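Local coordinates for YkuI protein (Bacillus subtilis, PDB 2BAS) that carries an EAL domain that binds the second messenger cyclic di-GMP and probably hydrolyses it as a phosphodiesterase, at residues 39-44 and 66-71; 92-97 and 130-135; 111-116 and 124-129; 165-170 and 192-197. All coordinates share one frame; numbering follows the deposited sequence.

Overall arrangement
Taken from the N terminus, the four contacts show how an EAL barrel is tied together by links between segments 8 to 33 residues apart. Contact 1 closes first, joining strand 38-47 to strand 67-70 across the hairpin strand 53-64. Contact 2 then closes a larger loop between helices 82-100 and 124-135, and contact 3 is nested inside it, setting the start of helix 124-135 against strand 108-112. Contact 4 follows in series, linking the end of helix 156-167 to the approach to strand 195-199. Neighbours also touch: Pro40 and Leu71 reach helix 82-100, Ile93 packs on Phe126, and Leu127 meets Tyr165, Tyr166 and Tyr169.

Contact 1 (39-44 and 66-71); sequences LPYYQA and SEIQSL
Leu39 and Ile68 sit on two strands that are not bonded to each other, and their CA atoms are 9.3 Å apart, the closest CA pair of 39-44 and 66-71. Strand 53-64 fills the interval: it runs antiparallel to both, with backbone hydrogen bonds between Arg61 and Leu39 and between Ile62 and Gln69. The two segments therefore meet through side chains alone, and Tyr41 and Ile68 both also rest on Arg61. Ile68 is the shared element. Its CG2 lies over one face of the Tyr41 ring, 3.9 Å from Tyr41 CZ, while its CG1 comes within 3.4 Å of Tyr41 OH. The two side chains approach from opposite directions, so the isoleucine branches meet the far end of the phenol. CD1 of Ile68 serves both partners: besides touching the phenol, it lies 3.9 Å from Leu39 CD2, with Leu39 CD1 at 4.1 Å from the same atom. Here the side chains cross at about a right angle. Leu39 holds its CG between backbone N and carbonyl carbon (chi1 71°), which carries both methyls to the Ile68 tip. No hydrogen bond spans the contact, and the hydroxyl of Tyr41 is met by hydrocarbon across it. The chemistry is thus apolar contact at the partly exposed surface of the sheet, with the backbone link between the two strands made through strand 53-64.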
loop_
_atom_site.group_PDB
_atom_site.type_symbol
_atom_site.label_atom_id
_atom_site.label_comp_id
_atom_site.label_asym_id
_atom_site.label_seq_id
_atom_site.Cartn_x
_atom_site.Cartn_y
_atom_site.Cartn_z
ATOM N N LEU A 39 -29.004 27.039 7.580
ATOM C CA LEU A 39 -27.839 27.802 7.169
ATOM C C LEU A 39 -26.581 26.935 7.039
ATOM O O LEU A 39 -26.484 25.885 7.681
ATOM C CB LEU A 39 -27.590 28.960 8.156
ATOM C CG LEU A 39 -27.085 28.692 9.584
ATOM C CD1 LEU A 39 -26.783 30.003 10.294
ATOM C CD2 LEU A 39 -28.063 27.841 10.414
ATOM N N PRO A 40 -25.622 27.366 6.192
ATOM C CA PRO A 40 -24.327 26.699 6.147
ATOM C C PRO A 40 -23.363 27.175 7.233
ATOM O O PRO A 40 -23.353 28.348 7.587
ATOM C CB PRO A 40 -23.784 27.086 4.769
ATOM C CG PRO A 40 -24.386 28.417 4.487
ATOM C CD PRO A 40 -25.712 28.456 5.197
ATOM N N TYR A 41 -22.585 26.247 7.773
ATOM C CA TYR A 41 -21.435 26.581 8.591
ATOM C C TYR A 41 -20.195 26.180 7.811
ATOM O O TYR A 41 -20.302 25.555 6.747
ATOM C CB TYR A 41 -21.488 25.848 9.922
ATOM C CG TYR A 41 -21.888 26.711 11.083
ATOM C CD1 TYR A 41 -22.927 27.636 10.970
ATOM C CD2 TYR A 41 -21.240 26.588 12.312
ATOM C CE1 TYR A 41 -23.302 28.426 12.053
ATOM C CE2 TYR A 41 -21.608 27.370 13.404
ATOM C CZ TYR A 41 -22.638 28.286 13.263
ATOM O OH TYR A 41 -23.002 29.062 14.339
ATOM N N TYR A 42 -19.018 26.540 8.327
ATOM C CA TYR A 42 -17.760 26.255 7.629
ATOM C C TYR A 42 -16.640 25.804 8.567
ATOM O O TYR A 42 -16.561 26.238 9.719
ATOM C CB TYR A 42 -17.294 27.492 6.849
ATOM C CG TYR A 42 -18.367 28.179 6.013
ATOM C CD1 TYR A 42 -19.170 29.180 6.559
ATOM C CD2 TYR A 42 -18.571 27.829 4.674
ATOM C CE1 TYR A 42 -20.158 29.809 5.794
ATOM C CE2 TYR A 42 -19.546 28.450 3.909
ATOM C CZ TYR A 42 -20.336 29.440 4.475
ATOM O OH TYR A 42 -21.300 30.055 3.715
ATOM N N GLN A 43 -15.774 24.928 8.061
ATOM C CA GLN A 43 -14.580 24.523 8.789
ATOM C C GLN A 43 -13.376 24.629 7.867
ATOM O O GLN A 43 -13.359 24.050 6.786
ATOM C CB GLN A 43 -14.723 23.112 9.365
ATOM C CG GLN A 43 -13.625 22.756 10.387
ATOM C CD GLN A 43 -13.849 21.415 11.066
ATOM O OE1 GLN A 43 -14.552 20.540 10.552
ATOM N NE2 GLN A 43 -13.242 21.247 12.230
ATOM N N ALA A 44 -12.374 25.382 8.302
ATOM C CA ALA A 44 -11.188 25.640 7.490
ATOM C C ALA A 44 -10.327 24.410 7.302
ATOM O O ALA A 44 -10.251 23.534 8.177
ATOM C CB ALA A 44 -10.364 26.776 8.082
ATOM N N SER A 66 -33.397 28.933 19.403
ATOM C CA SER A 66 -32.229 29.774 19.723
ATOM C C SER A 66 -30.893 29.038 19.909
ATOM O O SER A 66 -30.057 29.454 20.708
ATOM C CB SER A 66 -32.521 30.689 20.923
ATOM O OG SER A 66 -33.607 31.550 20.638
ATOM N N GLU A 67 -30.688 27.961 19.155
ATOM C CA GLU A 67 -29.430 27.214 19.216
ATOM C C GLU A 67 -29.086 26.527 17.877
ATOM O O GLU A 67 -29.959 25.953 17.219
ATOM C CB GLU A 67 -29.470 26.209 20.375
ATOM C CG GLU A 67 -28.096 25.740 20.856
ATOM C CD GLU A 67 -28.114 25.185 22.282
ATOM O OE1 GLU A 67 -29.154 25.332 22.975
ATOM O OE2 GLU A 67 -27.081 24.610 22.709
ATOM N N ILE A 68 -27.813 26.607 17.487
ATOM C CA ILE A 68 -27.309 25.986 16.261
ATOM C C ILE A 68 -27.205 24.467 16.444
ATOM O O ILE A 68 -26.588 23.994 17.397
ATOM C CB ILE A 68 -25.924 26.597 15.849
ATOM C CG1 ILE A 68 -26.075 28.057 15.383
ATOM C CG2 ILE A 68 -25.216 25.747 14.788
ATOM C CD1 ILE A 68 -26.799 28.251 14.035
ATOM N N GLN A 69 -27.812 23.712 15.531
ATOM C CA GLN A 69 -27.826 22.249 15.613
ATOM C C GLN A 69 -27.456 21.575 14.282
ATOM O O GLN A 69 -27.735 22.107 13.203
ATOM C CB GLN A 69 -29.195 21.759 16.110
ATOM C CG GLN A 69 -29.420 21.944 17.616
ATOM C CD GLN A 69 -30.878 21.755 18.060
ATOM O OE1 GLN A 69 -31.817 22.193 17.388
ATOM N NE2 GLN A 69 -31.064 21.121 19.217
ATOM N N SER A 70 -26.827 20.404 14.370
ATOM C CA SER A 70 -26.442 19.635 13.186
ATOM C C SER A 70 -27.628 19.106 12.398
ATOM O O SER A 70 -28.636 18.706 12.975
ATOM C CB SER A 70 -25.550 18.446 13.567
ATOM O OG SER A 70 -24.176 18.729 13.372
ATOM N N LEU A 71 -27.478 19.094 11.076
ATOM C CA LEU A 71 -28.446 18.481 10.177
ATOM C C LEU A 71 -28.038 17.039 9.814
ATOM O O LEU A 71 -28.728 16.362 9.042
ATOM C CB LEU A 71 -28.641 19.344 8.919
ATOM C CG LEU A 71 -29.372 20.687 9.107
ATOM C CD1 LEU A 71 -29.327 21.562 7.861
ATOM C CD2 LEU A 71 -30.811 20.509 9.557
#

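Contact 2 (92-97 and 130-135); sequences IIRQAL and LKEYEA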
loop_
_atom_site.group_PDB
_atom_site.type_symbol
_atom_site.label_atom_id
_atom_site.label_comp_id
_atom_site.label_asym_id
_atom_site.label_seq_id
_atom_site.Cartn_x
_atom_site.Cartn_y
_atom_site.Cartn_z
ATOM N N ILE A 92 -28.861 24.914 1.649
ATOM C CA ILE A 92 -27.537 25.085 2.241
ATOM C C ILE A 92 -26.462 25.439 1.211
ATOM O O ILE A 92 -25.758 26.431 1.387
ATOM C CB ILE A 92 -27.097 23.830 3.014
ATOM C CG1 ILE A 92 -28.053 23.549 4.169
ATOM C CG2 ILE A 92 -25.660 23.977 3.530
ATOM C CD1 ILE A 92 -27.921 22.121 4.690
ATOM N N ILE A 93 -26.339 24.630 0.154
ATOM C CA ILE A 93 -25.320 24.825 -0.889
ATOM C C ILE A 93 -25.362 26.219 -1.508
ATOM O O ILE A 93 -24.332 26.893 -1.607
ATOM C CB ILE A 93 -25.428 23.774 -2.019
ATOM C CG1 ILE A 93 -25.305 22.355 -1.458
ATOM C CG2 ILE A 93 -24.336 23.988 -3.057
ATOM C CD1 ILE A 93 -25.797 21.262 -2.410
ATOM N N ARG A 94 -26.555 26.642 -1.923
ATOM C CA ARG A 94 -26.747 27.955 -2.535
ATOM C C ARG A 94 -26.346 29.117 -1.626
ATOM O O ARG A 94 -25.684 30.054 -2.076
ATOM C CB ARG A 94 -28.181 28.114 -3.029
ATOM C CG ARG A 94 -28.482 27.261 -4.241
ATOM C CD ARG A 94 -29.960 27.284 -4.605
ATOM N NE ARG A 94 -30.208 26.325 -5.675
ATOM C CZ ARG A 94 -30.093 26.586 -6.977
ATOM N NH1 ARG A 94 -29.753 27.801 -7.405
ATOM N NH2 ARG A 94 -30.326 25.620 -7.859
ATOM N N GLN A 95 -26.726 29.060 -0.354
ATOM C CA GLN A 95 -26.301 30.084 0.590
ATOM C C GLN A 95 -24.789 30.126 0.688
ATOM O O GLN A 95 -24.196 31.204 0.742
ATOM C CB GLN A 95 -26.870 29.821 1.974
ATOM C CG GLN A 95 -28.335 30.135 2.120
ATOM C CD GLN A 95 -28.822 29.859 3.517
ATOM O OE1 GLN A 95 -28.325 30.433 4.490
ATOM N NE2 GLN A 95 -29.804 28.977 3.630
ATOM N N ALA A 96 -24.171 28.947 0.708
ATOM C CA ALA A 96 -22.738 28.843 0.861
ATOM C C ALA A 96 -21.989 29.376 -0.351
ATOM O O ALA A 96 -21.025 30.126 -0.193
ATOM C CB ALA A 96 -22.334 27.416 1.159
ATOM N N LEU A 97 -22.417 28.994 -1.552
ATOM C CA LEU A 97 -21.747 29.476 -2.760
ATOM C C LEU A 97 -21.954 30.985 -2.901
ATOM O O LEU A 97 -21.123 31.677 -3.490
ATOM C CB LEU A 97 -22.186 28.718 -4.020
ATOM C CG LEU A 97 -21.924 27.207 -4.109
ATOM C CD1 LEU A 97 -22.175 26.689 -5.510
ATOM C CD2 LEU A 97 -20.518 26.820 -3.673
ATOM N N LEU A 130 -23.981 23.580 -10.216
ATOM C CA LEU A 130 -22.595 24.042 -10.244
ATOM C C LEU A 130 -22.343 25.033 -11.379
ATOM O O LEU A 130 -21.674 26.050 -11.182
ATOM C CB LEU A 130 -21.614 22.864 -10.314
ATOM C CG LEU A 130 -21.490 21.959 -9.081
ATOM C CD1 LEU A 130 -20.485 20.833 -9.338
ATOM C CD2 LEU A 130 -21.107 22.733 -7.817
ATOM N N LYS A 131 -22.901 24.738 -12.553
ATOM C CA LYS A 131 -22.748 25.576 -13.747
ATOM C C LYS A 131 -23.337 26.982 -13.602
ATOM O O LYS A 131 -22.863 27.925 -14.233
ATOM C CB LYS A 131 -23.341 24.870 -14.975
ATOM C CG LYS A 131 -22.480 23.710 -15.505
ATOM C CD LYS A 131 -23.225 22.890 -16.556
ATOM C CE LYS A 131 -22.307 21.923 -17.279
ATOM N NZ LYS A 131 -21.371 22.640 -18.186
ATOM N N GLU A 132 -24.370 27.111 -12.770
ATOM C CA GLU A 132 -25.016 28.401 -12.509
ATOM C C GLU A 132 -24.061 29.343 -11.773
ATOM O O GLU A 132 -24.035 30.549 -12.033
ATOM C CB GLU A 132 -26.294 28.202 -11.689
ATOM C CG GLU A 132 -27.032 29.492 -11.343
ATOM C CD GLU A 132 -28.000 29.331 -10.176
ATOM O OE1 GLU A 132 -28.436 28.187 -9.902
ATOM O OE2 GLU A 132 -28.326 30.358 -9.533
ATOM N N TYR A 133 -23.286 28.783 -10.848
ATOM C CA TYR A 133 -22.314 29.566 -10.099
ATOM C C TYR A 133 -21.012 29.724 -10.863
ATOM O O TYR A 133 -20.193 30.585 -10.534
ATOM C CB TYR A 133 -22.124 29.014 -8.689
ATOM C CG TYR A 133 -23.318 29.326 -7.812
ATOM C CD1 TYR A 133 -24.412 28.454 -7.741
ATOM C CD2 TYR A 133 -23.376 30.519 -7.087
ATOM C CE1 TYR A 133 -25.523 28.754 -6.947
ATOM C CE2 TYR A 133 -24.482 30.829 -6.294
ATOM C CZ TYR A 133 -25.551 29.945 -6.227
ATOM O OH TYR A 133 -26.634 30.253 -5.437
ATOM N N GLU A 134 -20.846 28.902 -11.898
ATOM C CA GLU A 134 -19.765 29.063 -12.868
ATOM C C GLU A 134 -20.084 30.334 -13.657
ATOM O O GLU A 134 -19.195 31.127 -13.965
ATOM C CB GLU A 134 -19.687 27.840 -13.797
ATOM C CG GLU A 134 -18.510 27.826 -14.795
ATOM C CD GLU A 134 -18.699 26.830 -15.948
ATOM O OE1 GLU A 134 -19.788 26.222 -16.057
ATOM O OE2 GLU A 134 -17.757 26.661 -16.756
ATOM N N ALA A 135 -21.372 30.519 -13.946
ATOM C CA ALA A 135 -21.882 31.695 -14.645
ATOM C C ALA A 135 -21.781 32.965 -13.798
ATOM O O ALA A 135 -21.716 34.067 -14.336
ATOM C CB ALA A 135 -23.321 31.461 -15.089
#
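Arg94 and Glu132 form the salt bridge of this helix pair: NH1 of Arg94 gives a hydrogen bond to OE1 of Glu132 at 2.8 Å, with an N-H...O angle of 146°. It uses the syn lone pair of OE1, which sits 23° out of the guanidinium plane. The arginine runs extended from CG to NE and the glutamate has CG anti to its backbone N (chi1 179°), which brings the charged ends together. A weak, long ion pair from OE2 to Lys136 adds a second positive charge near the carboxylate. Next to the bridge, the hydroxyl of Tyr133 is 3.6 Å from CB of Arg94 and is itself hydrogen-bonded to Asp98. One face of the Tyr133 ring is taken by Leu97, whose CB makes a CH-pi contact 3.9 Å from the ring centroid, while Leu97 CD1 packs 3.6 Å from Tyr133 CD1. A leucine in place of Tyr133 would probably leave Asp98 without its hydroxyl partner and Leu97 without a flat surface to lie on. Further in, Leu97 and Leu130 both lean on Phe143 of strand 143-147. The segment axes run nearly parallel, 11.4 Å distant at closest approach, as expected of neighbouring outer helices in a beta/alpha barrel, the fold of EAL domains.

Contact 3 (111-116 and 124-129); sequences MNQDAN and ESFLEL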
loop_
_atom_site.group_PDB
_atom_site.type_symbol
_atom_site.label_atom_id
_atom_site.label_comp_id
_atom_site.label_asym_id
_atom_site.label_seq_id
_atom_site.Cartn_x
_atom_site.Cartn_y
_atom_site.Cartn_z
HETATM N N MSE A 111 -17.448 20.016 -0.538
HETATM C CA MSE A 111 -18.840 19.642 -0.334
HETATM C C MSE A 111 -18.999 18.127 -0.290
HETATM O O MSE A 111 -18.727 17.437 -1.274
HETATM C CB MSE A 111 -19.699 20.189 -1.465
HETATM C CG MSE A 111 -19.775 21.694 -1.567
HETATM SE SE MSE A 111 -20.516 22.222 -3.309
HETATM C CE MSE A 111 -19.227 21.260 -4.509
ATOM N N ASN A 112 -19.451 17.622 0.851
ATOM C CA ASN A 112 -19.669 16.187 1.062
ATOM C C ASN A 112 -21.044 15.787 0.562
ATOM O O ASN A 112 -22.057 16.101 1.185
ATOM C CB ASN A 112 -19.547 15.853 2.548
ATOM C CG ASN A 112 -19.532 14.362 2.823
ATOM O OD1 ASN A 112 -19.518 13.532 1.907
ATOM N ND2 ASN A 112 -19.526 14.010 4.107
ATOM N N GLN A 113 -21.070 15.077 -0.558
ATOM C CA GLN A 113 -22.322 14.752 -1.219
ATOM C C GLN A 113 -22.595 13.270 -1.206
ATOM O O GLN A 113 -21.720 12.473 -1.517
ATOM C CB GLN A 113 -22.299 15.278 -2.649
ATOM C CG GLN A 113 -22.348 16.786 -2.712
ATOM C CD GLN A 113 -23.758 17.310 -2.567
ATOM O OE1 GLN A 113 -24.627 16.999 -3.384
ATOM N NE2 GLN A 113 -23.996 18.114 -1.533
ATOM N N ASP A 114 -23.822 12.926 -0.832
ATOM C CA ASP A 114 -24.303 11.551 -0.772
ATOM C C ASP A 114 -24.381 10.969 -2.188
ATOM O O ASP A 114 -25.072 11.503 -3.051
ATOM C CB ASP A 114 -25.681 11.545 -0.096
ATOM C CG ASP A 114 -26.161 10.151 0.303
ATOM O OD1 ASP A 114 -25.506 9.139 -0.057
ATOM O OD2 ASP A 114 -27.220 10.081 0.982
ATOM N N ALA A 115 -23.645 9.888 -2.419
ATOM C CA ALA A 115 -23.579 9.248 -3.728
ATOM C C ALA A 115 -24.948 8.765 -4.228
ATOM O O ALA A 115 -25.257 8.893 -5.416
ATOM C CB ALA A 115 -22.597 8.103 -3.696
ATOM N N ASN A 116 -25.758 8.214 -3.324
ATOM C CA ASN A 116 -27.095 7.743 -3.679
ATOM C C ASN A 116 -28.010 8.888 -4.122
ATOM O O ASN A 116 -28.705 8.766 -5.130
ATOM C CB ASN A 116 -27.739 6.966 -2.522
ATOM C CG ASN A 116 -26.852 5.849 -1.986
ATOM O OD1 ASN A 116 -26.367 4.992 -2.736
ATOM N ND2 ASN A 116 -26.650 5.850 -0.669
ATOM N N GLU A 124 -26.825 15.051 -13.038
ATOM C CA GLU A 124 -27.268 16.123 -13.922
ATOM C C GLU A 124 -27.642 17.426 -13.184
ATOM O O GLU A 124 -26.961 18.443 -13.348
ATOM C CB GLU A 124 -28.414 15.630 -14.780
ATOM C CG GLU A 124 -28.934 16.629 -15.786
ATOM C CD GLU A 124 -30.128 16.085 -16.549
ATOM O OE1 GLU A 124 -30.038 14.940 -17.049
ATOM O OE2 GLU A 124 -31.149 16.798 -16.640
ATOM N N SER A 125 -28.688 17.389 -12.359
ATOM C CA SER A 125 -29.134 18.596 -11.650
ATOM C C SER A 125 -28.060 19.277 -10.777
ATOM O O SER A 125 -27.972 20.508 -10.763
ATOM C CB SER A 125 -30.413 18.334 -10.841
ATOM O OG SER A 125 -30.147 17.571 -9.673
ATOM N N PHE A 126 -27.249 18.497 -10.060
ATOM C CA PHE A 126 -26.185 19.072 -9.214
ATOM C C PHE A 126 -25.098 19.768 -10.038
ATOM O O PHE A 126 -24.611 20.832 -9.658
ATOM C CB PHE A 126 -25.571 18.015 -8.290
ATOM C CG PHE A 126 -24.595 18.569 -7.293
ATOM C CD1 PHE A 126 -25.040 19.234 -6.155
ATOM C CD2 PHE A 126 -23.226 18.415 -7.482
ATOM C CE1 PHE A 126 -24.139 19.745 -5.229
ATOM C CE2 PHE A 126 -22.312 18.924 -6.554
ATOM C CZ PHE A 126 -22.765 19.584 -5.429
ATOM N N LEU A 127 -24.721 19.161 -11.158
ATOM C CA LEU A 127 -23.778 19.787 -12.074
ATOM C C LEU A 127 -24.420 21.057 -12.642
ATOM O O LEU A 127 -23.740 22.075 -12.811
ATOM C CB LEU A 127 -23.368 18.815 -13.186
ATOM C CG LEU A 127 -22.357 19.254 -14.256
ATOM C CD1 LEU A 127 -21.007 19.644 -13.663
ATOM C CD2 LEU A 127 -22.180 18.168 -15.311
ATOM N N GLU A 128 -25.728 20.986 -12.919
ATOM C CA GLU A 128 -26.517 22.146 -13.357
ATOM C C GLU A 128 -26.414 23.257 -12.300
ATOM O O GLU A 128 -26.195 24.422 -12.636
ATOM C CB GLU A 128 -27.998 21.779 -13.626
ATOM C CG GLU A 128 -28.291 20.953 -14.910
ATOM C CD GLU A 128 -29.804 20.673 -15.151
ATOM O OE1 GLU A 128 -30.551 20.351 -14.194
ATOM O OE2 GLU A 128 -30.249 20.758 -16.324
ATOM N N LEU A 129 -26.550 22.883 -11.025
ATOM C CA LEU A 129 -26.380 23.830 -9.922
ATOM C C LEU A 129 -24.979 24.411 -9.919
ATOM O O LEU A 129 -24.811 25.599 -9.652
ATOM C CB LEU A 129 -26.679 23.189 -8.561
ATOM C CG LEU A 129 -26.352 24.000 -7.297
ATOM C CD1 LEU A 129 -26.981 25.393 -7.335
ATOM C CD2 LEU A 129 -26.812 23.270 -6.065
#
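A beta-alpha-beta crossover of the EAL barrel brings Met111 of strand 108-112 and Gln113 just after it against Phe126 in the helix that leads on to the parallel neighbouring strand 143-147. The Phe126 ring is approached in two ways. Over one face lies the Gln113 amide, stacked with its plane 13° from that of the ring; OE1 of Gln113 is nearest, 3.3 Å from Phe126 CE1 and set toward the rim. At the edge comes Met111, modelled as selenomethionine, in a Met-aromatic contact: its SE is 5.4 Å from the Phe126 ring centroid and 76° off the ring normal, and its CE is 4.0 Å from Phe126 CZ. The Gln113 chain bends at chi2 (-81°), folding its amide flat onto the phenyl, and a hydrogen bond from NE2 to Asp89 of helix 82-100 fixes the rotation of that amide. With an alanine here, the Phe126 ring would probably lose the amide stacked on its face, and Asp89 its N-H donor. Just beyond, Asp114 N-caps helix 115-118 through a weak bond from Asn116 N to Asp114 OD1. The three side chains that meet are buried: Ile93 of helix 82-100 touches both Gln113 and Phe126, Leu145 of strand 143-147 does likewise, and Tyr166 of helix 156-167 packs against Phe126.

Contact 4 (165-170 and 192-197); sequences YYRTYG and SPDLLK
Arg167 sends its CB toward the loop Ser192-Asp194, and with CG anti to the backbone N (chi1 167°) the side chain heads out of its helix to that loop. The side chain also rests on Ile173 of strand 172-178; it bends at chi3 (-98°) to bring the guanidinium over the loop. CZ passes 3.9 Å from the carbonyl O of Ser192. The backbone at the base of this side chain is itself at a helix end: Gly170, with positive phi, closes helix 156-167 in a Schellman motif, and the polypeptide enters strand 172-178 straight after. The partner loop stands in the equivalent place, between helix 185-191 and the parallel strand 195-199, so Arg167 spans two successive helix-to-strand connections of the barrel. At the tip, NH2 lies near the Ser192 O, but at an angle too poor for a hydrogen bond. Pro193 CA sits at the guanidinium edge, in its plane, 3.8 Å from NH2. Over one face comes Asp194, whose OD2 is 3.9 Å from Arg167 NH2 in a long salt bridge of charges only, with no N-H aimed at the oxygen. That OD2 takes its hydrogen bond from the backbone N of Ile173.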
loop_
_atom_site.group_PDB
_atom_site.type_symbol
_atom_site.label_atom_id
_atom_site.label_comp_id
_atom_site.label_asym_id
_atom_site.label_seq_id
_atom_site.Cartn_x
_atom_site.Cartn_y
_atom_site.Cartn_z
ATOM N N TYR A 165 -16.905 11.894 -15.710
ATOM C CA TYR A 165 -17.536 12.954 -16.499
ATOM C C TYR A 165 -17.408 14.309 -15.809
ATOM O O TYR A 165 -17.048 15.305 -16.434
ATOM C CB TYR A 165 -19.006 12.616 -16.749
ATOM C CG TYR A 165 -19.791 13.689 -17.474
ATOM C CD1 TYR A 165 -19.650 13.873 -18.855
ATOM C CD2 TYR A 165 -20.698 14.504 -16.787
ATOM C CE1 TYR A 165 -20.377 14.850 -19.532
ATOM C CE2 TYR A 165 -21.430 15.485 -17.457
ATOM C CZ TYR A 165 -21.261 15.652 -18.828
ATOM O OH TYR A 165 -21.978 16.616 -19.499
ATOM N N TYR A 166 -17.708 14.328 -14.514
ATOM C CA TYR A 166 -17.550 15.515 -13.691
ATOM C C TYR A 166 -16.138 16.073 -13.785
ATOM O O TYR A 166 -15.948 17.292 -13.772
ATOM C CB TYR A 166 -17.863 15.171 -12.243
ATOM C CG TYR A 166 -19.284 15.424 -11.828
ATOM C CD1 TYR A 166 -19.560 15.923 -10.566
ATOM C CD2 TYR A 166 -20.353 15.189 -12.698
ATOM C CE1 TYR A 166 -20.854 16.169 -10.166
ATOM C CE2 TYR A 166 -21.663 15.437 -12.306
ATOM C CZ TYR A 166 -21.898 15.928 -11.037
ATOM O OH TYR A 166 -23.174 16.179 -10.606
ATOM N N ARG A 167 -15.160 15.175 -13.881
ATOM C CA ARG A 167 -13.749 15.550 -13.967
ATOM C C ARG A 167 -13.427 16.341 -15.246
ATOM O O ARG A 167 -12.558 17.215 -15.222
ATOM C CB ARG A 167 -12.855 14.307 -13.814
ATOM C CG ARG A 167 -11.385 14.483 -14.187
ATOM C CD ARG A 167 -10.653 13.132 -14.214
ATOM N NE ARG A 167 -9.893 12.833 -12.993
ATOM C CZ ARG A 167 -10.399 12.331 -11.867
ATOM N NH1 ARG A 167 -11.698 12.074 -11.753
ATOM N NH2 ARG A 167 -9.593 12.098 -10.840
ATOM N N THR A 168 -14.143 16.057 -16.338
ATOM C CA THR A 168 -13.908 16.743 -17.628
ATOM C C THR A 168 -14.187 18.256 -17.571
ATOM O O THR A 168 -13.806 18.996 -18.479
ATOM C CB THR A 168 -14.710 16.122 -18.815
ATOM O OG1 THR A 168 -16.118 16.331 -18.622
ATOM C CG2 THR A 168 -14.405 14.630 -18.985
ATOM N N TYR A 169 -14.849 18.696 -16.500
ATOM C CA TYR A 169 -15.095 20.114 -16.251
ATOM C C TYR A 169 -14.067 20.727 -15.288
ATOM O O TYR A 169 -14.169 21.904 -14.935
ATOM C CB TYR A 169 -16.513 20.324 -15.708
ATOM C CG TYR A 169 -17.613 19.979 -16.685
ATOM C CD1 TYR A 169 -18.288 18.760 -16.600
ATOM C CD2 TYR A 169 -17.982 20.870 -17.693
ATOM C CE1 TYR A 169 -19.303 18.436 -17.497
ATOM C CE2 TYR A 169 -18.993 20.554 -18.597
ATOM C CZ TYR A 169 -19.650 19.337 -18.490
ATOM O OH TYR A 169 -20.656 19.022 -19.375
ATOM N N GLY A 170 -13.087 19.931 -14.866
ATOM C CA GLY A 170 -12.056 20.397 -13.940
ATOM C C GLY A 170 -12.370 20.217 -12.457
ATOM O O GLY A 170 -11.534 20.516 -11.606
ATOM N N SER A 192 -8.733 7.048 -9.364
ATOM C CA SER A 192 -7.577 7.940 -9.380
ATOM C C SER A 192 -8.010 9.343 -8.948
ATOM O O SER A 192 -7.898 10.313 -9.713
ATOM C CB SER A 192 -6.986 8.004 -10.794
ATOM O OG SER A 192 -6.006 6.988 -10.960
ATOM N N PRO A 193 -8.526 9.438 -7.709
ATOM C CA PRO A 193 -9.102 10.715 -7.304
ATOM C C PRO A 193 -8.013 11.727 -6.980
ATOM O O PRO A 193 -6.864 11.356 -6.763
ATOM C CB PRO A 193 -9.917 10.360 -6.054
ATOM C CG PRO A 193 -9.248 9.118 -5.498
ATOM C CD PRO A 193 -8.564 8.426 -6.633
ATOM N N ASP A 194 -8.387 13.001 -6.960
ATOM C CA ASP A 194 -7.469 14.090 -6.661
ATOM C C ASP A 194 -7.141 14.161 -5.162
ATOM O O ASP A 194 -6.114 14.694 -4.775
ATOM C CB ASP A 194 -8.087 15.401 -7.146
ATOM C CG ASP A 194 -8.478 15.350 -8.620
ATOM O OD1 ASP A 194 -7.583 15.190 -9.478
ATOM O OD2 ASP A 194 -9.680 15.469 -8.930
ATOM N N LEU A 195 -8.011 13.602 -4.325
ATOM C CA LEU A 195 -7.843 13.674 -2.879
ATOM C C LEU A 195 -8.345 12.433 -2.144
ATOM O O LEU A 195 -9.376 11.862 -2.494
ATOM C CB LEU A 195 -8.576 14.901 -2.333
ATOM C CG LEU A 195 -7.811 16.201 -2.127
ATOM C CD1 LEU A 195 -8.483 17.347 -2.864
ATOM C CD2 LEU A 195 -7.692 16.517 -0.651
ATOM N N LEU A 196 -7.615 12.051 -1.102
ATOM C CA LEU A 196 -8.029 10.980 -0.215
ATOM C C LEU A 196 -8.208 11.577 1.167
ATOM O O LEU A 196 -7.280 12.180 1.701
ATOM C CB LEU A 196 -6.959 9.882 -0.173
ATOM C CG LEU A 196 -6.613 9.129 -1.452
ATOM C CD1 LEU A 196 -5.505 8.119 -1.167
ATOM C CD2 LEU A 196 -7.844 8.430 -2.037
ATOM N N LYS A 197 -9.397 11.441 1.740
ATOM C CA LYS A 197 -9.646 11.942 3.098
ATOM C C LYS A 197 -9.506 10.812 4.107
ATOM O O LYS A 197 -10.215 9.801 4.031
ATOM C CB LYS A 197 -11.026 12.572 3.239
ATOM C CG LYS A 197 -11.197 13.917 2.572
ATOM C CD LYS A 197 -12.423 14.692 3.118
ATOM C CE LYS A 197 -12.084 15.534 4.364
ATOM N NZ LYS A 197 -13.110 16.601 4.662
#